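RNase III inhibitor (Mycobacterium tuberculosis, PDB 5M3I) is of unknown function but belongs to the macro-domain family, whose alpha/beta/alpha fold layers helices on both sides of a mixed sheet. Local coordinates at residues 37-42 against 128-133; 50-55 against 84-89; 54-59 against 69-74; 101-106 against 139-144. One frame throughout, in Å; residues are numbered along the deposited sequence.

Contact 1: 37-42 against 128-133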
loop_
_atom_site.group_PDB
_atom_site.type_symbol
_atom_site.label_atom_id
_atom_site.label_comp_id
_atom_site.label_asym_id
_atom_site.label_seq_id
_atom_site.Cartn_x
_atom_site.Cartn_y
_atom_site.Cartn_z
ATOM N N MET A 37 6.885 9.032 7.846
ATOM C CA MET A 37 5.447 9.026 7.522
ATOM C C MET A 37 4.883 10.317 8.145
ATOM O O MET A 37 4.351 10.306 9.254
ATOM C CB MET A 37 4.771 7.805 8.142
ATOM C CG MET A 37 5.148 6.471 7.528
ATOM S SD MET A 37 4.050 5.174 8.104
ATOM C CE MET A 37 4.991 3.729 7.628
ATOM N N GLY A 38 5.046 11.413 7.430
ATOM C CA GLY A 38 4.783 12.752 7.954
ATOM C C GLY A 38 3.538 13.437 7.433
ATOM O O GLY A 38 3.062 14.359 8.060
ATOM N N LYS A 39 2.979 12.999 6.315
ATOM C CA LYS A 39 1.705 13.563 5.858
ATOM C C LYS A 39 0.873 12.514 5.125
ATOM O O LYS A 39 1.325 11.408 4.885
ATOM C CB LYS A 39 1.953 14.807 4.981
ATOM C CG LYS A 39 2.658 14.490 3.673
ATOM C CD LYS A 39 2.834 15.703 2.773
ATOM C CE LYS A 39 3.679 15.309 1.557
ATOM N NZ LYS A 39 3.709 16.355 0.495
ATOM N N GLY A 40 -0.339 12.908 4.764
ATOM C CA GLY A 40 -1.218 12.118 3.944
ATOM C C GLY A 40 -1.584 10.825 4.640
ATOM O O GLY A 40 -1.646 10.750 5.873
ATOM N N ILE A 41 -1.849 9.817 3.845
ATOM C CA ILE A 41 -2.398 8.570 4.386
ATOM C C ILE A 41 -1.364 7.860 5.269
ATOM O O ILE A 41 -1.700 7.291 6.272
ATOM C CB ILE A 41 -2.976 7.684 3.262
ATOM C CG1 ILE A 41 -3.934 6.661 3.858
ATOM C CG2 ILE A 41 -1.867 7.014 2.458
ATOM C CD1 ILE A 41 -4.851 6.028 2.823
ATOM N N ALA A 42 -0.097 8.000 4.938
ATOM C CA ALA A 42 0.993 7.453 5.769
ATOM C C ALA A 42 0.982 8.002 7.194
ATOM O O ALA A 42 1.154 7.248 8.156
ATOM C CB ALA A 42 2.343 7.682 5.121
ATOM N N VAL A 128 -0.462 9.256 -6.280
ATOM C CA VAL A 128 -1.262 10.360 -6.817
ATOM C C VAL A 128 -1.357 11.487 -5.783
ATOM O O VAL A 128 -1.615 11.236 -4.614
ATOM C CB VAL A 128 -2.669 9.860 -7.224
ATOM C CG1 VAL A 128 -3.515 10.996 -7.796
ATOM C CG2 VAL A 128 -2.541 8.744 -8.238
ATOM N N GLY A 129 -1.197 12.729 -6.219
ATOM C CA GLY A 129 -1.269 13.887 -5.307
ATOM C C GLY A 129 0.105 14.157 -4.725
ATOM O O GLY A 129 0.908 14.835 -5.362
ATOM N N ASN A 130 0.395 13.556 -3.561
ATOM C CA ASN A 130 1.746 13.604 -2.943
ATOM C C ASN A 130 2.872 13.307 -3.942
ATOM O O ASN A 130 3.856 14.041 -4.006
ATOM C CB ASN A 130 1.871 12.605 -1.773
ATOM C CG ASN A 130 0.984 12.963 -0.585
ATOM O OD1 ASN A 130 1.026 14.091 -0.078
ATOM N ND2 ASN A 130 0.182 11.998 -0.121
ATOM N N GLY A 131 2.715 12.233 -4.714
ATOM C CA GLY A 131 3.730 11.808 -5.667
ATOM C C GLY A 131 3.662 12.392 -7.064
ATOM O O GLY A 131 4.585 12.190 -7.842
ATOM N N GLY A 132 2.574 13.090 -7.392
ATOM C CA GLY A 132 2.389 13.729 -8.683
ATOM C C GLY A 132 2.020 12.855 -9.873
ATOM O O GLY A 132 2.127 13.321 -11.003
ATOM N N LEU A 133 1.572 11.612 -9.674
ATOM C CA LEU A 133 1.169 10.740 -10.825
ATOM C C LEU A 133 -0.295 10.984 -11.271
ATOM O O LEU A 133 -1.098 11.501 -10.515
ATOM C CB LEU A 133 1.370 9.256 -10.467
ATOM C CG LEU A 133 2.783 8.869 -9.994
ATOM C CD1 LEU A 133 2.868 7.392 -9.690
ATOM C CD2 LEU A 133 3.844 9.252 -11.010
#
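Leading into helix 40-48, Lys39 and Gly40 meet Asn130 of the glycine-rich segment 128-133, part of the loop between strand 120-123 and helix 135-147. All three touching residues are exposed. The Lys39 and Asn130 side chains run antiparallel, one alongside the other. The carboxamide oxygen Asn130 OD1 lies beside the outer half of the lysine chain, 3.7 Å from Lys39 CD, 3.3 Å from Lys39 CE and 3.6 Å from Lys39 NZ. CE is thus the closest carbon, and the ammonium probably adds a weak electrostatic attraction, though it is not hydrogen-bonded to the oxygen. Lys39 CG is set between its own backbone N and carbonyl carbon (chi1 66°), and from there the chain runs fully extended across to the loop. The other end of the amide faces Gly40, whose CA is 4.3 Å from Asn130 ND2; with no side chain on Gly40, the amide can come close to the backbone. In macro domains, loops at this end of the sheet flank the ligand cleft, and these two probably do so here. The 128-133 loop is tightly turned: Gly132 N bonds to Gly129 O at 3.2 Å, and the backbones of Gly131 and Leu133 pair with Ser97 and Gly127. Ile41 packs on Leu19 and Leu20, and Met37 on Met52, Phe53 and Tyr56 of helix 50-61.

Contact 2: 50-55 against 84-89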
loop_
_atom_site.group_PDB
_atom_site.type_symbol
_atom_site.label_atom_id
_atom_site.label_comp_id
_atom_site.label_asym_id
_atom_site.label_seq_id
_atom_site.Cartn_x
_atom_site.Cartn_y
_atom_site.Cartn_z
ATOM N N PRO A 50 1.419 2.478 15.649
ATOM C CA PRO A 50 2.742 3.005 16.043
ATOM C C PRO A 50 3.888 1.977 16.043
ATOM O O PRO A 50 5.043 2.327 15.755
ATOM C CB PRO A 50 2.495 3.552 17.455
ATOM C CG PRO A 50 1.274 2.815 17.951
ATOM C CD PRO A 50 0.422 2.621 16.722
ATOM N N GLU A 51 3.563 0.725 16.347
ATOM C CA GLU A 51 4.555 -0.373 16.359
ATOM C C GLU A 51 5.002 -0.697 14.963
ATOM O O GLU A 51 6.193 -0.894 14.718
ATOM C CB GLU A 51 3.989 -1.624 17.058
ATOM C CG GLU A 51 3.707 -1.357 18.535
ATOM C CD GLU A 51 3.467 -2.615 19.352
ATOM O OE1 GLU A 51 2.347 -3.167 19.282
ATOM O OE2 GLU A 51 4.392 -3.029 20.089
ATOM N N MET A 52 4.034 -0.717 14.051
ATOM C CA MET A 52 4.301 -0.826 12.617
ATOM C C MET A 52 5.277 0.257 12.189
ATOM O O MET A 52 6.303 -0.046 11.554
ATOM C CB MET A 52 3.007 -0.718 11.822
ATOM C CG MET A 52 3.162 -0.828 10.316
ATOM S SD MET A 52 3.633 0.682 9.465
ATOM C CE MET A 52 2.086 1.589 9.542
ATOM N N PHE A 53 5.021 1.513 12.566
ATOM C CA PHE A 53 5.950 2.602 12.175
ATOM C C PHE A 53 7.356 2.398 12.695
ATOM O O PHE A 53 8.341 2.661 11.980
ATOM C CB PHE A 53 5.447 3.990 12.610
ATOM C CG PHE A 53 6.444 5.086 12.386
ATOM C CD1 PHE A 53 6.628 5.625 11.127
ATOM C CD2 PHE A 53 7.233 5.566 13.440
ATOM C CE1 PHE A 53 7.554 6.629 10.907
ATOM C CE2 PHE A 53 8.170 6.581 13.230
ATOM C CZ PHE A 53 8.329 7.118 11.953
ATOM N N THR A 54 7.450 2.006 13.964
ATOM C CA THR A 54 8.740 1.783 14.613
ATOM C C THR A 54 9.492 0.722 13.840
ATOM O O THR A 54 10.696 0.859 13.649
ATOM C CB THR A 54 8.583 1.319 16.078
ATOM O OG1 THR A 54 7.787 2.268 16.804
ATOM C CG2 THR A 54 9.946 1.163 16.773
ATOM N N ALA A 55 8.793 -0.327 13.395
ATOM C CA ALA A 55 9.450 -1.390 12.627
ATOM C C ALA A 55 9.921 -0.883 11.264
ATOM O O ALA A 55 11.080 -1.088 10.889
ATOM C CB ALA A 55 8.532 -2.581 12.475
ATOM N N ILE A 84 -0.509 -4.849 7.269
ATOM C CA ILE A 84 -0.251 -3.591 6.628
ATOM C C ILE A 84 0.843 -3.834 5.621
ATOM O O ILE A 84 1.948 -4.256 5.985
ATOM C CB ILE A 84 0.264 -2.502 7.619
ATOM C CG1 ILE A 84 -0.600 -2.426 8.872
ATOM C CG2 ILE A 84 0.364 -1.155 6.908
ATOM C CD1 ILE A 84 -2.063 -2.241 8.597
ATOM N N ILE A 85 0.545 -3.549 4.356
ATOM C CA ILE A 85 1.496 -3.692 3.263
ATOM C C ILE A 85 1.951 -2.291 2.895
ATOM O O ILE A 85 1.209 -1.512 2.296
ATOM C CB ILE A 85 0.857 -4.378 2.076
ATOM C CG1 ILE A 85 0.267 -5.722 2.513
ATOM C CG2 ILE A 85 1.885 -4.571 0.976
ATOM C CD1 ILE A 85 -0.592 -6.400 1.463
ATOM N N ASN A 86 3.177 -1.960 3.284
ATOM C CA ASN A 86 3.745 -0.658 2.995
ATOM C C ASN A 86 4.383 -0.718 1.634
ATOM O O ASN A 86 5.369 -1.403 1.437
ATOM C CB ASN A 86 4.762 -0.276 4.046
ATOM C CG ASN A 86 4.124 -0.078 5.407
ATOM O OD1 ASN A 86 3.499 0.949 5.659
ATOM N ND2 ASN A 86 4.319 -1.040 6.312
ATOM N N PHE A 87 3.803 0.019 0.695
ATOM C CA PHE A 87 4.195 0.010 -0.730
ATOM C C PHE A 87 5.046 1.246 -0.983
ATOM O O PHE A 87 4.555 2.367 -0.863
ATOM C CB PHE A 87 2.898 0.086 -1.529
ATOM C CG PHE A 87 3.027 -0.105 -2.980
ATOM C CD1 PHE A 87 3.873 0.695 -3.728
ATOM C CD2 PHE A 87 2.288 -1.068 -3.609
ATOM C CE1 PHE A 87 3.981 0.508 -5.072
ATOM C CE2 PHE A 87 2.433 -1.298 -4.949
ATOM C CZ PHE A 87 3.250 -0.466 -5.692
ATOM N N PRO A 88 6.352 1.066 -1.314
ATOM C CA PRO A 88 7.171 2.277 -1.574
ATOM C C PRO A 88 6.829 2.934 -2.883
ATOM O O PRO A 88 6.934 2.322 -3.907
ATOM C CB PRO A 88 8.614 1.731 -1.575
ATOM C CG PRO A 88 8.520 0.480 -0.704
ATOM C CD PRO A 88 7.223 -0.126 -1.178
ATOM N N THR A 89 6.386 4.177 -2.820
ATOM C CA THR A 89 6.036 4.939 -3.993
ATOM C C THR A 89 7.122 5.991 -4.275
ATOM O O THR A 89 7.069 6.643 -5.306
ATOM C CB THR A 89 4.688 5.653 -3.801
ATOM O OG1 THR A 89 4.729 6.443 -2.599
ATOM C CG2 THR A 89 3.607 4.668 -3.684
#
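The carboxamide of Asn86 meets the thioether of Met52 at a slant: Met52 SD lies beyond the amide's N/O end, nearly as close to Asn86 OD1 (3.8 Å) as to Asn86 ND2 (3.7 Å), and not over either face. The ND2 approach counts as a weak hydrogen bond to sulfur, with an N-H...S angle of 147°. Stronger partners lie within the sheet, where Asn86 ND2 also donates to Phe71 O and Asn86 OD1 accepts from Asn29 ND2. Gripped from the strands on both sides, the buried amide has its rotation fixed, and the sulfur meets an already oriented group. Met52 starts with CG anti to the backbone N (chi1 -180°) and then bends at both following torsions, which brings its methyl group toward Ile84. The Met52 and Ile84 side chains cross at about a right angle, with Met52 CE 4.2 Å from Ile84 CG2, the branch anti to Ile84's backbone N. Here helix 50-61 lies on one side of the mixed sheet of the macro domain: Ile84 and Asn86 point to it, while Ile85 and Phe87 pack on Leu109 and Leu106 of helix 99-115 on the other side. Phe45 of helix 40-48 touches both Met52 and Ile84. Within the helix, Pro50 O accepts Thr54 N at 3.0 Å and Thr54 OG1 at 2.9 Å, the two donors arriving from opposite faces of the carbonyl plane.

Contact 3: 54-59 against 69-74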
loop_
_atom_site.group_PDB
_atom_site.type_symbol
_atom_site.label_atom_id
_atom_site.label_comp_id
_atom_site.label_asym_id
_atom_site.label_seq_id
_atom_site.Cartn_x
_atom_site.Cartn_y
_atom_site.Cartn_z
ATOM N N THR A 54 7.450 2.006 13.964
ATOM C CA THR A 54 8.740 1.783 14.613
ATOM C C THR A 54 9.492 0.722 13.840
ATOM O O THR A 54 10.696 0.859 13.649
ATOM C CB THR A 54 8.583 1.319 16.078
ATOM O OG1 THR A 54 7.787 2.268 16.804
ATOM C CG2 THR A 54 9.946 1.163 16.773
ATOM N N ALA A 55 8.793 -0.327 13.395
ATOM C CA ALA A 55 9.450 -1.390 12.627
ATOM C C ALA A 55 9.921 -0.883 11.264
ATOM O O ALA A 55 11.080 -1.088 10.889
ATOM C CB ALA A 55 8.532 -2.581 12.475
ATOM N N TYR A 56 9.026 -0.185 10.555
ATOM C CA TYR A 56 9.329 0.527 9.279
ATOM C C TYR A 56 10.511 1.490 9.371
ATOM O O TYR A 56 11.356 1.538 8.484
ATOM C CB TYR A 56 8.081 1.296 8.814
ATOM C CG TYR A 56 8.342 2.399 7.837
ATOM C CD1 TYR A 56 8.484 2.141 6.485
ATOM C CD2 TYR A 56 8.468 3.721 8.263
ATOM C CE1 TYR A 56 8.741 3.157 5.573
ATOM C CE2 TYR A 56 8.724 4.734 7.355
ATOM C CZ TYR A 56 8.877 4.446 6.025
ATOM O OH TYR A 56 9.131 5.457 5.115
ATOM N N GLU A 57 10.562 2.266 10.442
ATOM C CA GLU A 57 11.652 3.218 10.652
ATOM C C GLU A 57 12.963 2.495 10.842
ATOM O O GLU A 57 13.976 2.905 10.278
ATOM C CB GLU A 57 11.361 4.129 11.851
ATOM C CG GLU A 57 12.421 5.171 12.138
ATOM C CD GLU A 57 12.053 6.082 13.300
ATOM O OE1 GLU A 57 11.594 5.547 14.355
ATOM O OE2 GLU A 57 12.210 7.326 13.157
ATOM N N LYS A 58 12.967 1.418 11.623
ATOM C CA LYS A 58 14.201 0.625 11.784
ATOM C C LYS A 58 14.679 0.065 10.455
ATOM O O LYS A 58 15.849 0.170 10.112
ATOM C CB LYS A 58 14.024 -0.536 12.756
ATOM C CG LYS A 58 14.029 -0.135 14.217
ATOM C CD LYS A 58 14.613 -1.233 15.102
ATOM C CE LYS A 58 13.887 -2.570 14.942
ATOM N NZ LYS A 58 14.630 -3.665 15.618
ATOM N N ALA A 59 13.750 -0.521 9.707
ATOM C CA ALA A 59 14.059 -1.089 8.411
ATOM C C ALA A 59 14.577 -0.048 7.426
ATOM O O ALA A 59 15.450 -0.355 6.604
ATOM C CB ALA A 59 12.855 -1.795 7.842
ATOM N N LYS A 69 9.642 -3.618 -3.551
ATOM C CA LYS A 69 9.573 -4.589 -2.491
ATOM C C LYS A 69 8.618 -4.056 -1.408
ATOM O O LYS A 69 8.826 -2.993 -0.863
ATOM C CB LYS A 69 10.985 -4.808 -1.958
ATOM C CG LYS A 69 11.133 -5.676 -0.722
ATOM C CD LYS A 69 12.605 -6.133 -0.618
ATOM C CE LYS A 69 13.147 -6.144 0.808
ATOM N NZ LYS A 69 12.715 -7.366 1.555
ATOM N N MET A 70 7.573 -4.812 -1.121
ATOM C CA MET A 70 6.698 -4.479 -0.047
ATOM C C MET A 70 7.426 -4.641 1.286
ATOM O O MET A 70 8.199 -5.598 1.450
ATOM C CB MET A 70 5.447 -5.383 -0.090
ATOM C CG MET A 70 4.576 -5.304 -1.362
ATOM S SD MET A 70 3.999 -3.639 -1.817
ATOM C CE MET A 70 5.346 -3.105 -2.891
ATOM N N PHE A 71 7.140 -3.752 2.234
ATOM C CA PHE A 71 7.479 -3.972 3.615
ATOM C C PHE A 71 6.225 -4.310 4.427
ATOM O O PHE A 71 5.369 -3.441 4.659
ATOM C CB PHE A 71 8.191 -2.761 4.172
ATOM C CG PHE A 71 8.671 -2.940 5.574
ATOM C CD1 PHE A 71 9.745 -3.796 5.845
ATOM C CD2 PHE A 71 8.032 -2.308 6.614
ATOM C CE1 PHE A 71 10.170 -4.006 7.147
ATOM C CE2 PHE A 71 8.450 -2.515 7.930
ATOM C CZ PHE A 71 9.524 -3.356 8.199
ATOM N N VAL A 72 6.086 -5.573 4.839
ATOM C CA VAL A 72 4.822 -6.070 5.378
ATOM C C VAL A 72 4.918 -6.239 6.881
ATOM O O VAL A 72 5.877 -6.803 7.359
ATOM C CB VAL A 72 4.444 -7.428 4.740
ATOM C CG1 VAL A 72 3.068 -7.889 5.203
ATOM C CG2 VAL A 72 4.425 -7.300 3.218
ATOM N N VAL A 73 3.903 -5.816 7.605
ATOM C CA VAL A 73 3.842 -5.988 9.050
ATOM C C VAL A 73 2.467 -6.558 9.449
ATOM O O VAL A 73 1.438 -6.161 8.902
ATOM C CB VAL A 73 4.075 -4.634 9.765
ATOM C CG1 VAL A 73 4.154 -4.840 11.264
ATOM C CG2 VAL A 73 5.379 -3.946 9.325
ATOM N N ASP A 74 2.460 -7.458 10.431
ATOM C CA ASP A 74 1.207 -7.965 11.019
ATOM C C ASP A 74 0.731 -7.048 12.090
ATOM O O ASP A 74 1.519 -6.572 12.905
ATOM C CB ASP A 74 1.421 -9.351 11.592
ATOM C CG ASP A 74 1.593 -10.384 10.500
ATOM O OD1 ASP A 74 2.165 -10.030 9.419
ATOM O OD2 ASP A 74 1.129 -11.528 10.732
#
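The outer end of the Phe71 ring pushes against one turn of helix 50-61, where Ala55, Tyr56 and Ala59 meet it. Phe71 CE2 lies 3.4 Å from Tyr56 CA and 3.9 Å from Tyr56 CB, while on the other flank Phe71 CE1 is 3.5 Å from Ala59 CB. Between them, Phe71 CZ is 3.7 Å from Ala59 CB and 3.8 Å from Ala55 O; the Ala55 methyl is farther off, at 4.5 Å from Ala55 CB to Phe71 CZ. The helix atoms approach the Phe71 ring obliquely, so this is no stack, and Phe71 CD2 comes to the edge of the Tyr56 ring near its plane. Small alanines one turn apart let the ring come in against the backbone itself. Phe71 reaches it because CG stands anti to the backbone N (chi1 -176°), which sends the ring straight out from the strand. Segments 54-59 and 71-74 run roughly antiparallel at 149°, with their axes 9.7 Å apart. Farther out, Tyr56 OH is hydrogen-bonded to Asn32 O, which anchors the far end of that ring, and Ala59 is also packed by Glu64 and Val65. On the strand side, Phe71 pairs through its backbone with Asn86, holding 71-74 as the edge strand next to 83-88; Met70 and Val72 turn to Leu109 and Val112 of helix 99-115 instead. Across the contact the chemistry is apolar, with Ala55 O already bonded to Ala59 N within the helix, so the contact rests on van der Waals packing and probably on partial burial of the Phe71 ring.

Contact 4: 101-106 against 139-144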
loop_
_atom_site.group_PDB
_atom_site.type_symbol
_atom_site.label_atom_id
_atom_site.label_comp_id
_atom_site.label_asym_id
_atom_site.label_seq_id
_atom_site.Cartn_x
_atom_site.Cartn_y
_atom_site.Cartn_z
ATOM N N TYR A 101 8.088 2.947 -10.483
ATOM C CA TYR A 101 8.050 2.511 -9.102
ATOM C C TYR A 101 6.760 1.717 -8.766
ATOM O O TYR A 101 6.769 0.822 -7.924
ATOM C CB TYR A 101 8.147 3.711 -8.165
ATOM C CG TYR A 101 9.382 4.610 -8.287
ATOM C CD1 TYR A 101 10.521 4.257 -9.043
ATOM C CD2 TYR A 101 9.418 5.795 -7.563
ATOM C CE1 TYR A 101 11.644 5.116 -9.090
ATOM C CE2 TYR A 101 10.509 6.653 -7.613
ATOM C CZ TYR A 101 11.615 6.316 -8.370
ATOM O OH TYR A 101 12.640 7.201 -8.327
ATOM N N ILE A 102 5.664 2.114 -9.415
ATOM C CA ILE A 102 4.375 1.519 -9.207
ATOM C C ILE A 102 4.398 0.157 -9.903
ATOM O O ILE A 102 3.938 -0.852 -9.335
ATOM C CB ILE A 102 3.212 2.422 -9.716
ATOM C CG1 ILE A 102 3.232 3.830 -9.070
ATOM C CG2 ILE A 102 1.840 1.799 -9.472
ATOM C CD1 ILE A 102 3.339 3.883 -7.578
ATOM N N ASP A 103 4.895 0.119 -11.129
ATOM C CA ASP A 103 5.034 -1.168 -11.870
ATOM C C ASP A 103 5.809 -2.184 -11.061
ATOM O O ASP A 103 5.391 -3.307 -10.923
ATOM C CB ASP A 103 5.691 -0.944 -13.219
ATOM C CG ASP A 103 4.818 -0.123 -14.177
ATOM O OD1 ASP A 103 3.603 0.031 -13.928
ATOM O OD2 ASP A 103 5.342 0.341 -15.222
ATOM N N ALA A 104 6.926 -1.755 -10.499
ATOM C CA ALA A 104 7.814 -2.670 -9.794
ATOM C C ALA A 104 7.190 -3.125 -8.477
ATOM O O ALA A 104 7.239 -4.299 -8.131
ATOM C CB ALA A 104 9.198 -2.041 -9.570
ATOM N N GLY A 105 6.602 -2.201 -7.747
ATOM C CA GLY A 105 5.892 -2.555 -6.528
ATOM C C GLY A 105 4.702 -3.506 -6.704
ATOM O O GLY A 105 4.491 -4.392 -5.869
ATOM N N LEU A 106 3.945 -3.334 -7.771
ATOM C CA LEU A 106 2.786 -4.161 -8.013
ATOM C C LEU A 106 3.187 -5.597 -8.194
ATOM O O LEU A 106 2.490 -6.502 -7.701
ATOM C CB LEU A 106 1.967 -3.664 -9.229
ATOM C CG LEU A 106 1.196 -2.363 -8.933
ATOM C CD1 LEU A 106 0.647 -1.773 -10.228
ATOM C CD2 LEU A 106 0.060 -2.563 -7.987
ATOM N N GLU A 139 -4.700 3.833 -11.854
ATOM C CA GLU A 139 -5.908 2.992 -11.809
ATOM C C GLU A 139 -5.857 1.838 -12.811
ATOM O O GLU A 139 -6.165 0.714 -12.456
ATOM C CB GLU A 139 -7.163 3.841 -12.014
ATOM C CG GLU A 139 -8.475 3.115 -11.885
ATOM C CD GLU A 139 -9.666 3.998 -12.210
ATOM O OE1 GLU A 139 -9.803 4.413 -13.390
ATOM O OE2 GLU A 139 -10.449 4.307 -11.286
ATOM N N GLN A 140 -5.401 2.100 -14.033
ATOM C CA GLN A 140 -5.184 1.032 -15.033
ATOM C C GLN A 140 -4.277 -0.055 -14.502
ATOM O O GLN A 140 -4.581 -1.229 -14.626
ATOM C CB GLN A 140 -4.564 1.561 -16.313
ATOM C CG GLN A 140 -5.547 2.275 -17.204
ATOM C CD GLN A 140 -4.846 3.132 -18.282
ATOM O OE1 GLN A 140 -3.667 2.879 -18.633
ATOM N NE2 GLN A 140 -5.534 4.174 -18.759
ATOM N N ARG A 141 -3.155 0.349 -13.937
ATOM C CA ARG A 141 -2.179 -0.614 -13.455
ATOM C C ARG A 141 -2.705 -1.401 -12.279
ATOM O O ARG A 141 -2.510 -2.608 -12.205
ATOM C CB ARG A 141 -0.875 0.058 -13.109
ATOM C CG ARG A 141 -0.130 0.522 -14.343
ATOM C CD ARG A 141 0.884 1.598 -13.989
ATOM N NE ARG A 141 1.735 1.901 -15.131
ATOM C CZ ARG A 141 1.365 2.629 -16.181
ATOM N NH1 ARG A 141 0.156 3.157 -16.263
ATOM N NH2 ARG A 141 2.216 2.834 -17.166
ATOM N N LEU A 142 -3.383 -0.738 -11.383
ATOM C CA LEU A 142 -3.967 -1.411 -10.245
ATOM C C LEU A 142 -4.967 -2.459 -10.694
ATOM O O LEU A 142 -4.911 -3.608 -10.204
ATOM C CB LEU A 142 -4.656 -0.439 -9.299
ATOM C CG LEU A 142 -3.760 0.420 -8.424
ATOM C CD1 LEU A 142 -4.590 1.446 -7.666
ATOM C CD2 LEU A 142 -3.019 -0.437 -7.423
ATOM N N VAL A 143 -5.848 -2.095 -11.624
ATOM C CA VAL A 143 -6.902 -3.007 -12.062
ATOM C C VAL A 143 -6.246 -4.204 -12.717
ATOM O O VAL A 143 -6.624 -5.333 -12.453
ATOM C CB VAL A 143 -7.908 -2.303 -13.006
ATOM C CG1 VAL A 143 -8.789 -3.284 -13.732
ATOM C CG2 VAL A 143 -8.779 -1.350 -12.213
ATOM N N SER A 144 -5.264 -3.943 -13.577
ATOM C CA SER A 144 -4.492 -5.000 -14.288
ATOM C C SER A 144 -3.849 -5.952 -13.330
ATOM O O SER A 144 -3.967 -7.154 -13.486
ATOM C CB SER A 144 -3.388 -4.352 -15.155
ATOM O OG SER A 144 -3.978 -3.828 -16.306
#
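Asp103 and Arg141 join two helices through a salt bridge made by a single nitrogen: Arg141 NE donates to Asp103 OD1 at 2.9 Å with a bent N-H...O angle of 132°. OD1 offers its syn lone pair, on the side of the other oxygen, and the carboxylate and guanidinium planes are only 7° apart. Asp103 CG lies beside its backbone N (chi1 -67°), which swings the carboxylate toward the arginine. Arg141 runs extended from CG to NE before turning at its last torsion (chi4 76°), which lays the near edge of the guanidinium against the acid; its NH1 bonds back to Asp137 O on its own helix, helping to hold that plane. Next to the ion pair the contact becomes apolar. Leu106 and Arg141 cross at about a right angle, Leu106 CD1 resting 3.7 Å from Arg141 CB, and the other methyl, Leu106 CD2, meets Leu142 CD2 at 3.8 Å. The two leucines are buried; Leu142 also packs on Leu126. The nearly parallel helical segments, axes 10.6 Å apart, form one layer of an alpha/beta/alpha sandwich built from beta-alpha-beta crossovers: helix 99-115 links parallel strands 83-88 and 120-123, and helix 135-147 links 120-123 and 153-156.

In the fold
Contacts 2 and 3 lie about 5 Å apart between centres, both formed by helix 50-61 on strands 83-88 and 71-74, neighbours in the mixed sheet; backbone pairing, as from Ile84 N to Val73 O (2.9 Å), ties them together. Contact 4 is about 19 and 20 Å from them, on the opposite side of the chain's centre, and packs helices on the sheet's other face. Phe87 and Met70 pack on Gly105 of that layer. Contact 1, about 14 to 18 Å from the rest, spans the chain from 37 to 133, so contacts 2 and 3 fall within its span while contact 4 alternates with it. Met37 and Leu133 connect it to both layers, bringing distant loops together at one end of the macro domain.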